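Local coordinates for cell wall surface anchor family protein (Streptococcus agalactiae, PDB 3PHS) that serves as a minor pilin of the bacterial pilus and mediates adhesion to lung epithelial cells through an IgG-like domain, at residues T16-E21 and D124-P129. Sequence-based numbering, arbitrary orientation.
Sequences TIVHLE and DKVIYP
Ile127 N donates the central bond of a short parallel strand pairing to Thr16 O at 2.9 Å, nearly in line with the carbonyl. Thr16 N to Lys125 O (3.0 Å) and Val18 N to Ile127 O (2.8 Å) flank it, so Thr16 bonds through both N and O to the residues either side of Val126, the alternation expected of parallel strands; the axes of strands 16-18 and 125-127 run 18° from parallel. On the face carrying Val18 and Val126, the Tyr128 ring lies alongside Val18. Val18 CG2 sits over one ring face, 4.3 Å from the Tyr128 centroid and 27° off its normal, a CH-pi contact, while Leu20 CD1 meets the ring edge at Tyr128 CE2. Val18 CG1 is anti to the backbone N (chi1 -168°), which leaves CG2 beside that N and directed at Val126 CG1, 3.9 Å away. On the opposite face, which carries Ile17 and Ile127, Ile17 CG2 presses tightly on Pro129 CG (3.5 Å). Where direct pairing ends, one water donates to both Val18 O and Pro129 O (2.7 and 2.9 Å), bridging the two segments; the neighbouring Tyr128 O takes a hydrogen bond from Arg27. On its other edge, strand 13-21 pairs antiparallel with strand 89-95 through Ile17 and Ala90, while Ile127 and Pro129 pack on Phe117 of strand 109-121, consistent with the Ig-like sandwich core.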
loop_
_atom_site.group_PDB
_atom_site.type_symbol
_atom_site.label_atom_id
_atom_site.label_comp_id
_atom_site.label_asym_id
_atom_site.label_seq_id
_atom_site.Cartn_x
_atom_site.Cartn_y
_atom_site.Cartn_z
ATOM N N THR A 16 13.370 20.429 4.360
ATOM C CA THR A 16 12.188 20.204 5.197
ATOM C C THR A 16 11.187 19.456 4.358
ATOM O O THR A 16 10.847 19.910 3.284
ATOM C CB THR A 16 11.542 21.539 5.667
ATOM O OG1 THR A 16 12.493 22.296 6.435
ATOM C CG2 THR A 16 10.290 21.276 6.540
ATOM N N ILE A 17 10.739 18.294 4.841
ATOM C CA ILE A 17 9.718 17.514 4.142
ATOM C C ILE A 17 8.438 17.767 4.896
ATOM O O ILE A 17 8.394 17.549 6.101
ATOM C CB ILE A 17 10.030 15.970 4.184
ATOM C CG1 ILE A 17 11.405 15.608 3.581
ATOM C CG2 ILE A 17 8.912 15.150 3.544
ATOM C CD1 ILE A 17 11.881 16.421 2.490
ATOM N N VAL A 18 7.398 18.231 4.201
ATOM C CA VAL A 18 6.128 18.557 4.858
ATOM C C VAL A 18 5.086 17.548 4.420
ATOM O O VAL A 18 4.698 17.504 3.248
ATOM C CB VAL A 18 5.655 20.011 4.543
ATOM C CG1 VAL A 18 4.483 20.444 5.452
ATOM C CG2 VAL A 18 6.806 21.004 4.717
ATOM N N HIS A 19 4.640 16.725 5.371
ATOM C CA HIS A 19 3.695 15.653 5.080
ATOM C C HIS A 19 2.257 16.078 5.419
ATOM O O HIS A 19 1.892 16.120 6.588
ATOM C CB HIS A 19 4.097 14.397 5.882
ATOM C CG HIS A 19 3.292 13.180 5.543
ATOM N ND1 HIS A 19 3.830 12.080 4.909
ATOM C CD2 HIS A 19 1.987 12.884 5.767
ATOM C CE1 HIS A 19 2.886 11.173 4.725
ATOM N NE2 HIS A 19 1.759 11.630 5.243
ATOM N N LEU A 20 1.465 16.403 4.390
ATOM C CA LEU A 20 0.083 16.888 4.549
ATOM C C LEU A 20 -0.881 15.970 3.832
ATOM O O LEU A 20 -0.643 15.582 2.681
ATOM C CB LEU A 20 -0.082 18.309 3.974
ATOM C CG LEU A 20 0.885 19.367 4.533
ATOM C CD1 LEU A 20 0.692 20.723 3.847
ATOM C CD2 LEU A 20 0.699 19.483 6.053
ATOM N N GLU A 21 -1.970 15.618 4.507
ATOM C CA GLU A 21 -3.062 14.945 3.832
ATOM C C GLU A 21 -4.003 16.036 3.326
ATOM O O GLU A 21 -4.650 16.721 4.119
ATOM C CB GLU A 21 -3.773 13.943 4.765
ATOM C CG GLU A 21 -2.911 12.694 5.016
ATOM C CD GLU A 21 -3.548 11.665 5.945
ATOM O OE1 GLU A 21 -4.612 11.939 6.554
ATOM O OE2 GLU A 21 -2.939 10.589 6.083
ATOM N N ASP A 124 18.688 25.612 0.233
ATOM C CA ASP A 124 17.646 25.143 1.169
ATOM C C ASP A 124 16.363 24.816 0.407
ATOM O O ASP A 124 15.972 25.551 -0.520
ATOM C CB ASP A 124 17.338 26.192 2.226
ATOM C CG ASP A 124 18.533 26.526 3.090
ATOM O OD1 ASP A 124 18.501 27.611 3.687
ATOM O OD2 ASP A 124 19.473 25.716 3.199
ATOM N N LYS A 125 15.693 23.738 0.814
ATOM C CA LYS A 125 14.503 23.264 0.098
ATOM C C LYS A 125 13.378 22.936 1.055
ATOM O O LYS A 125 13.617 22.387 2.137
ATOM C CB LYS A 125 14.834 21.991 -0.704
ATOM C CG LYS A 125 15.749 22.175 -1.934
ATOM C CD LYS A 125 14.992 22.807 -3.090
ATOM C CE LYS A 125 15.836 22.825 -4.383
ATOM N NZ LYS A 125 15.242 23.819 -5.326
ATOM N N VAL A 126 12.151 23.234 0.618
ATOM C CA VAL A 126 10.936 22.787 1.313
ATOM C C VAL A 126 10.126 21.957 0.298
ATOM O O VAL A 126 9.810 22.424 -0.793
ATOM C CB VAL A 126 10.125 23.964 1.873
ATOM C CG1 VAL A 126 8.828 23.469 2.553
ATOM C CG2 VAL A 126 10.971 24.787 2.869
ATOM N N ILE A 127 9.819 20.717 0.650
ATOM C CA ILE A 127 9.185 19.825 -0.319
ATOM C C ILE A 127 7.948 19.180 0.294
ATOM O O ILE A 127 7.925 18.885 1.495
ATOM C CB ILE A 127 10.147 18.729 -0.859
ATOM C CG1 ILE A 127 10.610 17.836 0.246
ATOM C CG2 ILE A 127 11.380 19.319 -1.659
ATOM C CD1 ILE A 127 10.546 16.428 -0.174
ATOM N N TYR A 128 6.935 18.984 -0.548
ATOM C CA TYR A 128 5.646 18.439 -0.155
ATOM C C TYR A 128 5.454 17.139 -0.945
ATOM O O TYR A 128 5.050 17.188 -2.112
ATOM C CB TYR A 128 4.518 19.435 -0.475
ATOM C CG TYR A 128 4.604 20.730 0.323
ATOM C CD1 TYR A 128 5.431 21.776 -0.105
ATOM C CD2 TYR A 128 3.893 20.893 1.503
ATOM C CE1 TYR A 128 5.551 22.972 0.652
ATOM C CE2 TYR A 128 3.992 22.083 2.260
ATOM C CZ TYR A 128 4.829 23.110 1.817
ATOM O OH TYR A 128 4.929 24.279 2.538
ATOM N N PRO A 129 5.787 15.975 -0.343
ATOM C CA PRO A 129 5.621 14.750 -1.143
ATOM C C PRO A 129 4.155 14.556 -1.527
ATOM O O PRO A 129 3.267 15.049 -0.828
ATOM C CB PRO A 129 6.093 13.638 -0.194
ATOM C CG PRO A 129 7.050 14.334 0.750
ATOM C CD PRO A 129 6.401 15.684 0.971
HETATM O O HOH W 1 14.206 23.524 4.826
HETATM O O HOH W 2 2.832 16.895 1.371
#